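PDB 5HR4: MmeI from Methylophilus methylotrophus, which is a type IIL restriction-modification enzyme that binds DNA and probably methylates adenine at N6 with S-adenosyl-L-methionine as methyl donor. Local coordinates for residues N562-F568 against E594-Y600; D877-F882 against R891-L895. All coordinates share one frame; numbering follows the deposited sequence.

Contact 1: N562-F568 against E594-Y600; sequences NFAHRTF and EKIIYEY
His565 and Tyr598 sit side by side on two parallel strands, 560-569 and 595-599, in the mixed sheet of the methyltransferase domain, a Rossmann-like fold. Their rings form an offset stack with centroids 4.2 Å apart and planes only 3° from parallel. Tyr598 CB also lies over the imidazole face, a CH-pi contact 3.6 Å from the His565 ring centroid, so most of that face is covered by a single residue. At the imidazole edge, His565 ND1 and Tyr600 OH share a hydrogen bond of 2.8 Å. Lys323 NZ bonds the same phenol oxygen, which is therefore gripped twice, and Lys323 also makes a cation-pi contact with Phe568. Phe568 CB lies over the Tyr600 face, 3.6 Å from Tyr600 CE2; with CG between the backbone N and the carbonyl carbon (chi1 55°), the Phe568 ring comes near parallel to that of Tyr600 but slid aside, so the two barely overlap. Helix 318-340 covers this aromatic face, its Pro327 touching Phe563 and Tyr598.

The other face and the start of the pair are looser. Arg566 CG merely brushes Ile597 CG2, and its guanidinium leads off to a weak bond with Tyr618 O; Glu599 OE2 stays 4.9 Å from Arg566 NE, too far for a salt bridge. At the N-terminal end of the pair Glu594 is exposed. On its other edge, strand 560-569 has a classic beta bulge, Asn562 and Phe563 both facing Gly586 of strand 581-588. The backbone ladder is firm further along, where Ala564 O accepts Tyr598 N and Arg566 N donates to Tyr598 O at 3.0 Å, with an N-H...O angle of 165°.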
ATOM      1  N   ASN A 562       9.871  16.545   2.608  1.00 41.91           N
ATOM      2  CA  ASN A 562       9.374  17.868   2.245  1.00 41.02           C
ATOM      3  C   ASN A 562       7.864  17.989   2.282  1.00 37.91           C
ATOM      4  O   ASN A 562       7.351  19.076   2.557  1.00 38.74           O
ATOM      5  CB  ASN A 562       9.874  18.242   0.857  1.00 35.76           C
ATOM      6  CG  ASN A 562      11.356  18.480   0.854  1.00 53.32           C
ATOM      7  OD1 ASN A 562      11.852  19.280   1.661  1.00 51.46           O
ATOM      8  ND2 ASN A 562      12.094  17.750  -0.009  1.00 48.63           N
ATOM      9  N   PHE A 563       7.141  16.917   1.995  1.00 33.96           N
ATOM     10  CA  PHE A 563       5.710  16.915   2.227  1.00 31.95           C
ATOM     11  C   PHE A 563       5.302  15.475   2.449  1.00 29.67           C
ATOM     12  O   PHE A 563       6.055  14.550   2.145  1.00 33.39           O
ATOM     13  CB  PHE A 563       4.938  17.550   1.068  1.00 31.76           C
ATOM     14  CG  PHE A 563       4.870  16.692  -0.168  1.00 32.58           C
ATOM     15  CD1 PHE A 563       3.835  15.775  -0.344  1.00 28.51           C
ATOM     16  CD2 PHE A 563       5.825  16.812  -1.160  1.00 28.03           C
ATOM     17  CE1 PHE A 563       3.762  14.992  -1.482  1.00 28.62           C
ATOM     18  CE2 PHE A 563       5.765  16.023  -2.305  1.00 29.62           C
ATOM     19  CZ  PHE A 563       4.735  15.113  -2.471  1.00 29.38           C
ATOM     20  N   ALA A 564       4.105  15.292   2.987  1.00 33.47           N
ATOM     21  CA  ALA A 564       3.653  13.954   3.328  1.00 27.98           C
ATOM     22  C   ALA A 564       2.147  13.967   3.492  1.00 29.44           C
ATOM     23  O   ALA A 564       1.596  14.912   4.059  1.00 34.31           O
ATOM     24  CB  ALA A 564       4.314  13.452   4.619  1.00 26.01           C
ATOM     25  N   HIS A 565       1.500  12.907   3.005  1.00 30.69           N
ATOM     26  CA  HIS A 565       0.102  12.604   3.290  1.00 25.12           C
ATOM     27  C   HIS A 565       0.047  11.570   4.404  1.00 28.59           C
ATOM     28  O   HIS A 565       0.558  10.456   4.245  1.00 35.37           O
ATOM     29  CB  HIS A 565      -0.617  12.052   2.057  1.00 24.93           C
ATOM     30  CG  HIS A 565      -0.955  13.077   1.024  1.00 32.64           C
ATOM     31  ND1 HIS A 565      -2.254  13.450   0.749  1.00 33.18           N
ATOM     32  CD2 HIS A 565      -0.170  13.794   0.184  1.00 33.96           C
ATOM     33  CE1 HIS A 565      -2.253  14.365  -0.204  1.00 34.84           C
ATOM     34  NE2 HIS A 565      -1.001  14.589  -0.568  1.00 36.46           N
ATOM     35  N   ARG A 566      -0.609  11.908   5.508  1.00 30.75           N
ATOM     36  CA  ARG A 566      -0.821  10.931   6.560  1.00 25.89           C
ATOM     37  C   ARG A 566      -1.826   9.870   6.107  1.00 30.08           C
ATOM     38  O   ARG A 566      -2.371   9.918   4.998  1.00 29.92           O
ATOM     39  CB  ARG A 566      -1.297  11.618   7.828  1.00 29.15           C
ATOM     40  CG  ARG A 566      -0.266  12.464   8.482  1.00 28.76           C
ATOM     41  CD  ARG A 566      -0.860  13.054   9.723  1.00 38.40           C
ATOM     42  NE  ARG A 566      -0.906  12.054  10.778  1.00 38.36           N
ATOM     43  CZ  ARG A 566       0.181  11.465  11.266  1.00 36.64           C
ATOM     44  NH1 ARG A 566       1.372  11.771  10.777  1.00 32.31           N
ATOM     45  NH2 ARG A 566       0.085  10.566  12.232  1.00 40.00           N
ATOM     46  N   THR A 567      -2.079   8.907   6.998  1.00 27.22           N
ATOM     47  CA  THR A 567      -2.823   7.690   6.673  1.00 28.48           C
ATOM     48  C   THR A 567      -4.141   7.973   5.952  1.00 30.45           C
ATOM     49  O   THR A 567      -4.932   8.814   6.392  1.00 31.47           O
ATOM     50  CB  THR A 567      -3.101   6.933   7.969  1.00 25.11           C
ATOM     51  OG1 THR A 567      -1.865   6.510   8.552  1.00 28.05           O
ATOM     52  CG2 THR A 567      -3.985   5.754   7.719  1.00 27.45           C
ATOM     53  N   PHE A 568      -4.381   7.261   4.844  1.00 27.16           N
ATOM     54  CA  PHE A 568      -5.700   7.231   4.212  1.00 27.21           C
ATOM     55  C   PHE A 568      -6.012   5.818   3.732  1.00 28.89           C
ATOM     56  O   PHE A 568      -5.115   4.981   3.606  1.00 32.92           O
ATOM     57  CB  PHE A 568      -5.823   8.233   3.047  1.00 31.16           C
ATOM     58  CG  PHE A 568      -4.780   8.089   1.972  1.00 25.77           C
ATOM     59  CD1 PHE A 568      -3.504   8.589   2.150  1.00 29.15           C
ATOM     60  CD2 PHE A 568      -5.098   7.512   0.761  1.00 25.35           C
ATOM     61  CE1 PHE A 568      -2.537   8.470   1.140  1.00 27.32           C
ATOM     62  CE2 PHE A 568      -4.144   7.390  -0.246  1.00 28.94           C
ATOM     63  CZ  PHE A 568      -2.864   7.881  -0.054  1.00 26.86           C
ATOM     64  N   GLU A 594       9.009  25.351   3.306  1.00 52.63           N
ATOM     65  CA  GLU A 594       7.552  25.295   3.477  1.00 52.05           C
ATOM     66  C   GLU A 594       7.067  23.848   3.369  1.00 46.79           C
ATOM     67  O   GLU A 594       6.539  23.432   2.337  1.00 46.27           O
ATOM     68  CB  GLU A 594       6.877  26.179   2.464  1.00 52.31           C
ATOM     69  CG  GLU A 594       7.242  27.614   2.632  1.00 56.41           C
ATOM     70  CD  GLU A 594       6.040  28.508   2.536  1.00 65.00           C
ATOM     71  OE1 GLU A 594       5.594  28.735   1.387  1.00 75.08           O
ATOM     72  OE2 GLU A 594       5.535  28.962   3.600  1.00 54.48           O
ATOM     73  N   LYS A 595       7.214  23.090   4.450  1.00 38.28           N
ATOM     74  CA  LYS A 595       6.775  21.706   4.452  1.00 40.49           C
ATOM     75  C   LYS A 595       5.292  21.662   4.785  1.00 35.46           C
ATOM     76  O   LYS A 595       4.854  22.310   5.738  1.00 38.71           O
ATOM     77  CB  LYS A 595       7.591  20.891   5.456  1.00 41.12           C
ATOM     78  CG  LYS A 595       9.070  20.779   5.069  1.00 42.09           C
ATOM     79  CD  LYS A 595       9.972  20.469   6.266  1.00 40.09           C
ATOM     80  CE  LYS A 595      11.433  20.348   5.831  1.00 44.85           C
ATOM     81  NZ  LYS A 595      12.204  19.388   6.683  1.00 45.66           N
ATOM     82  N   ILE A 596       4.521  20.934   3.979  1.00 30.33           N
ATOM     83  CA  ILE A 596       3.096  20.727   4.221  1.00 31.08           C
ATOM     84  C   ILE A 596       2.861  19.254   4.556  1.00 34.65           C
ATOM     85  O   ILE A 596       3.439  18.356   3.925  1.00 33.58           O
ATOM     86  CB  ILE A 596       2.238  21.193   3.026  1.00 27.95           C
ATOM     87  CG1 ILE A 596       2.512  20.341   1.778  1.00 39.43           C
ATOM     88  CG2 ILE A 596       2.478  22.676   2.767  1.00 29.40           C
ATOM     89  CD1 ILE A 596       2.385  21.035   0.384  1.00 40.18           C
ATOM     90  N   ILE A 597       2.058  19.011   5.587  1.00 32.31           N
ATOM     91  CA  ILE A 597       1.544  17.687   5.913  1.00 27.37           C
ATOM     92  C   ILE A 597       0.064  17.713   5.578  1.00 30.04           C
ATOM     93  O   ILE A 597      -0.666  18.568   6.087  1.00 37.40           O
ATOM     94  CB  ILE A 597       1.758  17.344   7.394  1.00 28.70           C
ATOM     95  CG1 ILE A 597       3.247  17.262   7.729  1.00 31.62           C
ATOM     96  CG2 ILE A 597       1.028  16.058   7.770  1.00 28.52           C
ATOM     97  CD1 ILE A 597       3.495  17.162   9.210  1.00 32.36           C
ATOM     98  N   TYR A 598      -0.383  16.818   4.710  1.00 27.73           N
ATOM     99  CA  TYR A 598      -1.803  16.698   4.389  1.00 31.05           C
ATOM    100  C   TYR A 598      -2.469  15.735   5.371  1.00 32.70           C
ATOM    101  O   TYR A 598      -2.051  14.575   5.480  1.00 31.59           O
ATOM    102  CB  TYR A 598      -1.989  16.192   2.958  1.00 36.17           C
ATOM    103  CG  TYR A 598      -1.519  17.139   1.881  1.00 36.34           C
ATOM    104  CD1 TYR A 598      -0.181  17.237   1.552  1.00 36.02           C
ATOM    105  CD2 TYR A 598      -2.424  17.932   1.188  1.00 35.47           C
ATOM    106  CE1 TYR A 598       0.242  18.096   0.563  1.00 36.16           C
ATOM    107  CE2 TYR A 598      -2.010  18.798   0.211  1.00 34.37           C
ATOM    108  CZ  TYR A 598      -0.675  18.880  -0.101  1.00 38.26           C
ATOM    109  OH  TYR A 598      -0.268  19.742  -1.101  1.00 40.36           O
ATOM    110  N   GLU A 599      -3.511  16.200   6.065  1.00 28.44           N
ATOM    111  CA  GLU A 599      -4.188  15.439   7.108  1.00 23.90           C
ATOM    112  C   GLU A 599      -5.595  15.050   6.680  1.00 28.38           C
ATOM    113  O   GLU A 599      -6.216  15.714   5.851  1.00 35.20           O
ATOM    114  CB  GLU A 599      -4.256  16.239   8.396  1.00 29.56           C
ATOM    115  CG  GLU A 599      -2.910  16.768   8.827  1.00 37.67           C
ATOM    116  CD  GLU A 599      -2.960  17.353  10.217  1.00 42.68           C
ATOM    117  OE1 GLU A 599      -3.391  18.520  10.360  1.00 46.08           O
ATOM    118  OE2 GLU A 599      -2.583  16.634  11.168  1.00 51.18           O
ATOM    119  N   TYR A 600      -6.101  13.955   7.258  1.00 33.26           N
ATOM    120  CA  TYR A 600      -7.412  13.419   6.895  1.00 33.85           C
ATOM    121  C   TYR A 600      -8.290  13.301   8.132  1.00 40.29           C
ATOM    122  O   TYR A 600      -7.939  12.577   9.068  1.00 42.07           O
ATOM    123  CB  TYR A 600      -7.302  12.049   6.227  1.00 30.93           C
ATOM    124  CG  TYR A 600      -6.588  12.027   4.898  1.00 30.06           C
ATOM    125  CD1 TYR A 600      -5.218  12.247   4.821  1.00 27.09           C
ATOM    126  CD2 TYR A 600      -7.275  11.742   3.723  1.00 28.17           C
ATOM    127  CE1 TYR A 600      -4.550  12.213   3.604  1.00 28.29           C
ATOM    128  CE2 TYR A 600      -6.623  11.706   2.509  1.00 27.79           C
ATOM    129  CZ  TYR A 600      -5.257  11.937   2.451  1.00 30.30           C
ATOM    130  OH  TYR A 600      -4.596  11.903   1.235  1.00 32.70           O
TER

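Contact 2: D877-F882 against R891-L895; sequences DSVYGF and RIAFL
Arg891 opens the second segment by reaching from helix 888-903 to the end of helix 863-880, two neighbouring helices of the C-terminal domain. Its chain is extended from CG to NE and runs past Phe882, whose CE2 is 3.6 Å from Arg891 CG and also lies over the face of the guanidinium. Ring and guanidinium planes are 54° apart, so this is no flat stack. Beyond the ring, Arg891 NH2 forms a salt bridge with Asp877 OD2; the Asp877 carboxylate comes in at the guanidinium edge, leaving the face to Phe882.

Phe894, one turn on, has CG anti to its own N (chi1 176°), and its ring is directed at the other segment. It receives the edge of Phe882 on one face, an edge-to-face pair with centroids 5.0 Å apart and planes at 57°, with Phe882 CD1 3.7 Å from Phe894 CG. Tyr880 CD2 meets Phe894 at its rim, 3.6 Å from CE1. Next comes Leu895, which places CD2 3.6 Å from Tyr880 CE2; the phenol oxygen of Tyr880 goes on to hydrogen-bond Pro821 O.

Phe882 can enter this cluster because the chain turns at Gly881: a Schellman motif ends helix 863-880, with Phe882 N bonded back to Asp877 O. Helix 792-801 flanks the contact, Met793 touching both Asp877 and Arg891 and Trp797 touching Leu895, while helix 827-845 packs against Val879 through Gln829 and Ile833.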
ATOM      1  N   ASP A 877      -1.045  13.144  35.437  1.00 45.05           N
ATOM      2  CA  ASP A 877      -0.445  14.367  34.925  1.00 46.34           C
ATOM      3  C   ASP A 877       0.308  15.101  36.017  1.00 48.95           C
ATOM      4  O   ASP A 877       1.398  15.640  35.780  1.00 47.65           O
ATOM      5  CB  ASP A 877      -1.523  15.260  34.329  1.00 47.49           C
ATOM      6  CG  ASP A 877      -2.153  14.655  33.097  1.00 51.07           C
ATOM      7  OD1 ASP A 877      -1.498  13.781  32.478  1.00 52.35           O
ATOM      8  OD2 ASP A 877      -3.293  15.056  32.752  1.00 52.85           O
ATOM      9  N   SER A 878      -0.261  15.127  37.225  1.00 46.83           N
ATOM     10  CA  SER A 878       0.420  15.730  38.363  1.00 50.48           C
ATOM     11  C   SER A 878       1.771  15.067  38.621  1.00 53.30           C
ATOM     12  O   SER A 878       2.761  15.751  38.905  1.00 52.29           O
ATOM     13  CB  SER A 878      -0.472  15.653  39.600  1.00 49.93           C
ATOM     14  OG  SER A 878       0.309  15.630  40.782  1.00 56.95           O
ATOM     15  N   VAL A 879       1.840  13.736  38.519  1.00 56.10           N
ATOM     16  CA  VAL A 879       3.110  13.053  38.753  1.00 54.19           C
ATOM     17  C   VAL A 879       4.152  13.513  37.744  1.00 54.99           C
ATOM     18  O   VAL A 879       5.337  13.656  38.073  1.00 55.69           O
ATOM     19  CB  VAL A 879       2.922  11.528  38.710  1.00 54.75           C
ATOM     20  CG1 VAL A 879       4.256  10.840  38.874  1.00 55.37           C
ATOM     21  CG2 VAL A 879       1.963  11.086  39.805  1.00 58.71           C
ATOM     22  N   TYR A 880       3.726  13.761  36.503  1.00 54.28           N
ATOM     23  CA  TYR A 880       4.610  14.292  35.473  1.00 50.25           C
ATOM     24  C   TYR A 880       4.929  15.761  35.667  1.00 57.46           C
ATOM     25  O   TYR A 880       5.914  16.246  35.099  1.00 59.89           O
ATOM     26  CB  TYR A 880       3.983  14.133  34.084  1.00 53.98           C
ATOM     27  CG  TYR A 880       4.160  12.772  33.473  1.00 48.95           C
ATOM     28  CD1 TYR A 880       3.460  11.679  33.954  1.00 53.88           C
ATOM     29  CD2 TYR A 880       5.026  12.583  32.421  1.00 47.15           C
ATOM     30  CE1 TYR A 880       3.624  10.434  33.399  1.00 54.12           C
ATOM     31  CE2 TYR A 880       5.199  11.351  31.863  1.00 51.53           C
ATOM     32  CZ  TYR A 880       4.496  10.275  32.352  1.00 51.75           C
ATOM     33  OH  TYR A 880       4.672   9.034  31.792  1.00 51.42           O
ATOM     34  N   GLY A 881       4.115  16.484  36.432  1.00 55.69           N
ATOM     35  CA  GLY A 881       4.215  17.924  36.412  1.00 48.51           C
ATOM     36  C   GLY A 881       3.765  18.510  35.100  1.00 53.32           C
ATOM     37  O   GLY A 881       4.242  19.578  34.708  1.00 56.90           O
ATOM     38  N   PHE A 882       2.853  17.832  34.405  1.00 56.11           N
ATOM     39  CA  PHE A 882       2.403  18.276  33.090  1.00 55.22           C
ATOM     40  C   PHE A 882       1.269  19.273  33.262  1.00 55.00           C
ATOM     41  O   PHE A 882       0.194  18.932  33.774  1.00 54.99           O
ATOM     42  CB  PHE A 882       1.963  17.096  32.233  1.00 51.48           C
ATOM     43  CG  PHE A 882       1.455  17.499  30.880  1.00 49.27           C
ATOM     44  CD1 PHE A 882       2.301  18.109  29.966  1.00 49.58           C
ATOM     45  CD2 PHE A 882       0.136  17.261  30.522  1.00 46.25           C
ATOM     46  CE1 PHE A 882       1.845  18.485  28.718  1.00 46.31           C
ATOM     47  CE2 PHE A 882      -0.334  17.629  29.278  1.00 49.40           C
ATOM     48  CZ  PHE A 882       0.524  18.250  28.369  1.00 47.76           C
ATOM     49  N   ARG A 891       0.917  16.619  24.521  1.00 42.26           N
ATOM     50  CA  ARG A 891       1.286  15.416  25.269  1.00 42.61           C
ATOM     51  C   ARG A 891       2.363  14.607  24.538  1.00 42.61           C
ATOM     52  O   ARG A 891       3.396  14.271  25.130  1.00 43.56           O
ATOM     53  CB  ARG A 891       0.040  14.566  25.547  1.00 45.79           C
ATOM     54  CG  ARG A 891      -0.819  15.074  26.725  1.00 44.89           C
ATOM     55  CD  ARG A 891      -1.974  14.129  27.078  1.00 45.60           C
ATOM     56  NE  ARG A 891      -2.357  14.221  28.491  1.00 48.59           N
ATOM     57  CZ  ARG A 891      -3.383  14.938  28.948  1.00 53.66           C
ATOM     58  NH1 ARG A 891      -4.143  15.630  28.108  1.00 60.93           N
ATOM     59  NH2 ARG A 891      -3.656  14.968  30.243  1.00 48.70           N
ATOM     60  N   ILE A 892       2.157  14.296  23.251  1.00 40.76           N
ATOM     61  CA  ILE A 892       3.192  13.587  22.491  1.00 45.14           C
ATOM     62  C   ILE A 892       4.536  14.293  22.604  1.00 46.59           C
ATOM     63  O   ILE A 892       5.554  13.669  22.929  1.00 49.67           O
ATOM     64  CB  ILE A 892       2.802  13.448  21.013  1.00 40.89           C
ATOM     65  N   ALA A 893       4.549  15.607  22.364  1.00 47.83           N
ATOM     66  CA  ALA A 893       5.805  16.354  22.362  1.00 44.93           C
ATOM     67  C   ALA A 893       6.461  16.364  23.739  1.00 44.70           C
ATOM     68  O   ALA A 893       7.694  16.374  23.842  1.00 46.59           O
ATOM     69  CB  ALA A 893       5.551  17.778  21.868  1.00 38.26           C
ATOM     70  N   PHE A 894       5.659  16.328  24.802  1.00 42.75           N
ATOM     71  CA  PHE A 894       6.193  16.362  26.160  1.00 44.09           C
ATOM     72  C   PHE A 894       6.754  15.011  26.581  1.00 48.79           C
ATOM     73  O   PHE A 894       7.814  14.942  27.213  1.00 52.86           O
ATOM     74  CB  PHE A 894       5.101  16.810  27.131  1.00 47.96           C
ATOM     75  CG  PHE A 894       5.523  16.797  28.568  1.00 53.28           C
ATOM     76  CD1 PHE A 894       5.442  15.636  29.322  1.00 53.15           C
ATOM     77  CD2 PHE A 894       5.983  17.951  29.172  1.00 51.39           C
ATOM     78  CE1 PHE A 894       5.829  15.628  30.646  1.00 56.73           C
ATOM     79  CE2 PHE A 894       6.369  17.946  30.490  1.00 53.29           C
ATOM     80  CZ  PHE A 894       6.290  16.788  31.231  1.00 58.52           C
ATOM     81  N   LEU A 895       6.044  13.928  26.274  1.00 47.48           N
ATOM     82  CA  LEU A 895       6.602  12.605  26.518  1.00 44.28           C
ATOM     83  C   LEU A 895       7.938  12.422  25.805  1.00 45.16           C
ATOM     84  O   LEU A 895       8.859  11.812  26.354  1.00 48.69           O
ATOM     85  CB  LEU A 895       5.603  11.540  26.085  1.00 38.81           C
ATOM     86  CG  LEU A 895       4.372  11.538  26.981  1.00 40.40           C
ATOM     87  CD1 LEU A 895       3.233  10.783  26.324  1.00 40.46           C
ATOM     88  CD2 LEU A 895       4.716  10.949  28.341  1.00 39.98           C
TER

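Overall arrangement
Contact 1 belongs to the methyltransferase domain and contact 2 to the C-terminal domain, and they follow one another in series along the chain. Their centres are 26 Å apart and the nearest atoms about 10 Å, so the two do not touch, although both lie on the same side of the chain's centre. Neither contact forms part of the sinefungin pocket or the calcium site. Contact 1 comes closer to the cofactor pocket: the Phe568 side chain is about 12 Å from the bound sinefungin. The nearest atom of contact 1 is about 9 Å from the DNA, against about 18 Å for contact 2. One joins strands within a sheet, the other two successive helices.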